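PDB 5C2V: hydrazine synthase beta subunit from Candidatus Kuenenia stuttgartiensis, which belongs to the complex that condenses nitric oxide with ammonium into hydrazine, and may modulate passage of the hydroxylamine intermediate between the two active sites. Local coordinates for residues B[295-298]-B[299-303]; B[306-309]-B[310-313]. One frame throughout, in Å; residues are numbered along the deposited sequence.

Contact 1. Residues B[295-298]-B[299-303]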
# COMPACT_ATOMS: atom_id res chain seq x y z
N GLN B 295 17.88 8.66 -25.89
CA GLN B 295 18.95 9.54 -25.44
C GLN B 295 18.58 10.19 -24.12
O GLN B 295 19.42 10.35 -23.23
CB GLN B 295 19.26 10.60 -26.50
CG GLN B 295 20.50 11.43 -26.20
CD GLN B 295 21.77 10.60 -26.22
OE1 GLN B 295 22.35 10.36 -27.29
NE2 GLN B 295 22.22 10.16 -25.05
N GLU B 296 17.31 10.56 -23.99
CA GLU B 296 16.79 11.17 -22.77
C GLU B 296 16.94 10.23 -21.58
O GLU B 296 17.46 10.61 -20.52
CB GLU B 296 15.32 11.55 -22.95
CG GLU B 296 15.00 12.99 -22.59
CD GLU B 296 13.51 13.27 -22.61
OE1 GLU B 296 12.72 12.31 -22.76
OE2 GLU B 296 13.12 14.45 -22.46
N GLU B 297 16.50 8.99 -21.76
CA GLU B 297 16.55 7.99 -20.71
C GLU B 297 17.98 7.69 -20.28
O GLU B 297 18.25 7.51 -19.09
CB GLU B 297 15.85 6.70 -21.16
CG GLU B 297 15.98 5.53 -20.18
CD GLU B 297 15.17 5.72 -18.90
OE1 GLU B 297 14.44 6.73 -18.79
OE2 GLU B 297 15.27 4.86 -18.01
N LEU B 298 18.89 7.64 -21.24
CA LEU B 298 20.30 7.42 -20.93
C LEU B 298 20.89 8.61 -20.17
O LEU B 298 21.65 8.43 -19.22
CB LEU B 298 21.10 7.17 -22.22
CG LEU B 298 20.85 5.83 -22.91
CD1 LEU B 298 21.51 5.81 -24.28
CD2 LEU B 298 21.36 4.68 -22.05
N ASP B 299 20.53 9.81 -20.60
CA ASP B 299 20.99 11.03 -19.95
C ASP B 299 20.50 11.09 -18.50
O ASP B 299 21.20 11.60 -17.63
CB ASP B 299 20.53 12.27 -20.72
CG ASP B 299 21.27 12.45 -22.03
OD1 ASP B 299 22.32 11.80 -22.21
OD2 ASP B 299 20.79 13.23 -22.88
N TYR B 300 19.29 10.59 -18.26
CA TYR B 300 18.78 10.50 -16.90
C TYR B 300 19.49 9.39 -16.13
O TYR B 300 19.71 9.50 -14.92
CB TYR B 300 17.27 10.26 -16.90
CG TYR B 300 16.68 10.07 -15.52
CD1 TYR B 300 16.54 8.80 -14.97
CD2 TYR B 300 16.26 11.16 -14.76
CE1 TYR B 300 16.01 8.62 -13.70
CE2 TYR B 300 15.73 10.99 -13.49
CZ TYR B 300 15.61 9.71 -12.97
OH TYR B 300 15.08 9.54 -11.72
N LEU B 301 19.85 8.33 -16.83
CA LEU B 301 20.45 7.15 -16.21
C LEU B 301 21.92 7.36 -15.87
O LEU B 301 22.51 6.58 -15.13
CB LEU B 301 20.30 5.93 -17.12
CG LEU B 301 18.96 5.20 -17.09
CD1 LEU B 301 18.95 4.06 -18.10
CD2 LEU B 301 18.66 4.68 -15.69
N ARG B 302 22.52 8.41 -16.43
CA ARG B 302 23.91 8.74 -16.14
C ARG B 302 24.13 8.98 -14.65
O ARG B 302 25.17 8.61 -14.10
CB ARG B 302 24.36 9.96 -16.94
CG ARG B 302 25.85 10.28 -16.82
CD ARG B 302 26.09 11.54 -16.01
NE ARG B 302 25.96 12.75 -16.82
CZ ARG B 302 25.96 13.98 -16.32
NH1 ARG B 302 26.09 14.17 -15.02
NH2 ARG B 302 25.83 15.02 -17.13
N ASP B 303 23.14 9.58 -14.00
CA ASP B 303 23.24 9.92 -12.59
C ASP B 303 22.65 8.85 -11.68
O ASP B 303 22.60 9.03 -10.46
CB ASP B 303 22.55 11.26 -12.31
CG ASP B 303 23.25 12.42 -12.99
OD1 ASP B 303 24.42 12.25 -13.39
OD2 ASP B 303 22.64 13.50 -13.11

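Contact 2. Residues B[306-309]-B[310-313]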
# COMPACT_ATOMS: atom_id res chain seq x y z
N GLY B 306 22.76 3.38 -8.71
CA GLY B 306 22.55 1.96 -8.55
C GLY B 306 22.62 1.19 -9.86
O GLY B 306 22.50 -0.04 -9.87
N LEU B 307 22.82 1.90 -10.96
CA LEU B 307 22.71 1.31 -12.29
C LEU B 307 23.85 0.35 -12.62
O LEU B 307 23.63 -0.68 -13.27
CB LEU B 307 22.64 2.41 -13.36
CG LEU B 307 22.51 1.94 -14.81
CD1 LEU B 307 21.25 1.10 -14.99
CD2 LEU B 307 22.50 3.13 -15.76
N VAL B 308 25.06 0.68 -12.18
CA VAL B 308 26.25 -0.12 -12.45
C VAL B 308 26.06 -1.60 -12.15
O VAL B 308 26.47 -2.47 -12.93
CB VAL B 308 27.46 0.38 -11.65
CG1 VAL B 308 28.02 1.62 -12.27
CG2 VAL B 308 27.07 0.66 -10.21
N ARG B 309 25.40 -1.88 -11.03
CA ARG B 309 25.20 -3.25 -10.55
C ARG B 309 24.47 -4.12 -11.57
O ARG B 309 24.53 -5.35 -11.50
CB ARG B 309 24.43 -3.24 -9.23
CG ARG B 309 25.23 -2.66 -8.07
CD ARG B 309 26.57 -3.36 -7.94
NE ARG B 309 27.34 -2.87 -6.80
CZ ARG B 309 27.29 -3.41 -5.58
NH1 ARG B 309 26.50 -4.45 -5.35
NH2 ARG B 309 28.02 -2.90 -4.60
N ASP B 310 23.78 -3.49 -12.52
CA ASP B 310 23.16 -4.24 -13.59
C ASP B 310 24.23 -4.83 -14.51
O ASP B 310 24.24 -6.04 -14.75
CB ASP B 310 22.20 -3.35 -14.39
CG ASP B 310 20.99 -2.91 -13.58
OD1 ASP B 310 20.79 -3.46 -12.47
OD2 ASP B 310 20.24 -2.03 -14.04
N TYR B 311 25.13 -3.99 -15.02
CA TYR B 311 26.17 -4.47 -15.92
C TYR B 311 27.54 -4.75 -15.28
O TYR B 311 28.48 -5.10 -15.99
CB TYR B 311 26.37 -3.51 -17.10
CG TYR B 311 26.41 -2.04 -16.76
CD1 TYR B 311 27.58 -1.45 -16.28
CD2 TYR B 311 25.30 -1.23 -16.96
CE1 TYR B 311 27.62 -0.09 -15.99
CE2 TYR B 311 25.34 0.12 -16.68
CZ TYR B 311 26.50 0.69 -16.19
OH TYR B 311 26.54 2.03 -15.91
N LEU B 312 27.68 -4.62 -13.96
CA LEU B 312 29.01 -4.77 -13.37
C LEU B 312 29.34 -6.24 -13.12
O LEU B 312 28.70 -6.90 -12.31
CB LEU B 312 29.11 -3.99 -12.06
CG LEU B 312 30.33 -4.29 -11.18
CD1 LEU B 312 31.61 -3.75 -11.80
CD2 LEU B 312 30.14 -3.74 -9.76
N VAL B 313 30.35 -6.74 -13.83
CA VAL B 313 30.84 -8.09 -13.60
C VAL B 313 31.67 -8.20 -12.33
O VAL B 313 31.37 -9.01 -11.45
CB VAL B 313 31.69 -8.59 -14.79
CG1 VAL B 313 32.24 -9.98 -14.50
CG2 VAL B 313 30.87 -8.58 -16.07

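Contact 1. Residues B[295-298]-B[299-303]
Asp299 OD1 is gripped by two donors. Gln295 NE2, one helical turn earlier, reaches it at 3.3 Å in a weak, bent bond (132° at the hydrogen), and Arg243 makes a salt bridge to the same oxygen. The amide and carboxylate planes lie only 17° apart, nearly parallel. With CG trans to the backbone N, the Gln295 chain folds back at chi2 (65°), bringing NE2 over to the aspartate; the same nitrogen also bonds to Val241 O, so the amide is tied down twice. The backbone bonds of the helix run alongside, Asp299 N to Gln295 O (2.9 Å) and Leu301 N to Glu297 O (2.9 Å) among them. On another flank the carboxylate of Glu297 lies against Leu301, OE2 standing 3.8 Å from CD1, while its charge is met by Arg697 of an alpha subunit. Tyr300 takes a cation-pi contact from Arg567 of a second alpha subunit. Farther along the chain, Arg302 forms a salt bridge through NH1 to Asp303 OD1 (3.0 Å), its hydrogen bond weak, and another through NH2 to Glu188. The segment supplies Arg302 to the trimethyl glycine pocket, and Asp299 holds a second arginine of that site, Arg243.

Contact 2. Residues B[306-309]-B[310-313]
Leu307 meets both Asp310 and Tyr311 at the start of a single, weakly bonded helical turn that runs straight into strand 312-317, within this chain an outermost strand of a four-stranded antiparallel sheet in this beta-propeller. Its O accepts a bond from Asp310 N (2.9 Å), while its side chain crosses those of both partners at about a right angle: CD1 touches Asp310 OD2, and CG sits 3.8 Å from Tyr311 CE2. The other carboxylate oxygen, OD1, forms a salt bridge with Lys324 of an alpha subunit. Val308 comes next and lies over one face of the Tyr311 ring. Its CA stands 4.1 Å from the ring centroid in a CH-pi contact, 24° off the normal, and its O lies above the same ring, offset toward the rim. The tyrosine reaches this place because its CG is tucked between the backbone N and carbonyl carbon (chi1 45°), folding the ring back along the turn; OH then bonds to Pro245 O, and Leu289 of helix 283-291 packs against the side chain. Val308 O also receives a weak bond from Leu312 N (2.7 Å) where the turn passes into the strand. Arg309 completes the walk: its guanidinium forms a salt bridge with Asp248, and its aliphatic part runs alongside Leu312, both pointing the same way, with Arg309 CD 4.0 Å from Leu312 CD2.

Both contacts belong to the excursion between strands 277-282 and 312-317, neighbours in one sheet, and they follow each other along the chain with centres about 15 Å apart. They meet where Leu301 O of contact 1 packs on Leu307 CD2 of contact 2, at 3.5 Å. Each is partly buried and touches alpha-subunit chains, contact 1 two of them, but their chemistry differs. Contact 1, the more regular helix, is dominated by charged and amide groups that serve a ligand pocket and subunit interfaces. In contact 2 Leu307, Val308 and Tyr311 are buried, Leu307 and Tyr311 packing on helix 283-291, while Arg309 is partly exposed and Asp310 exposed.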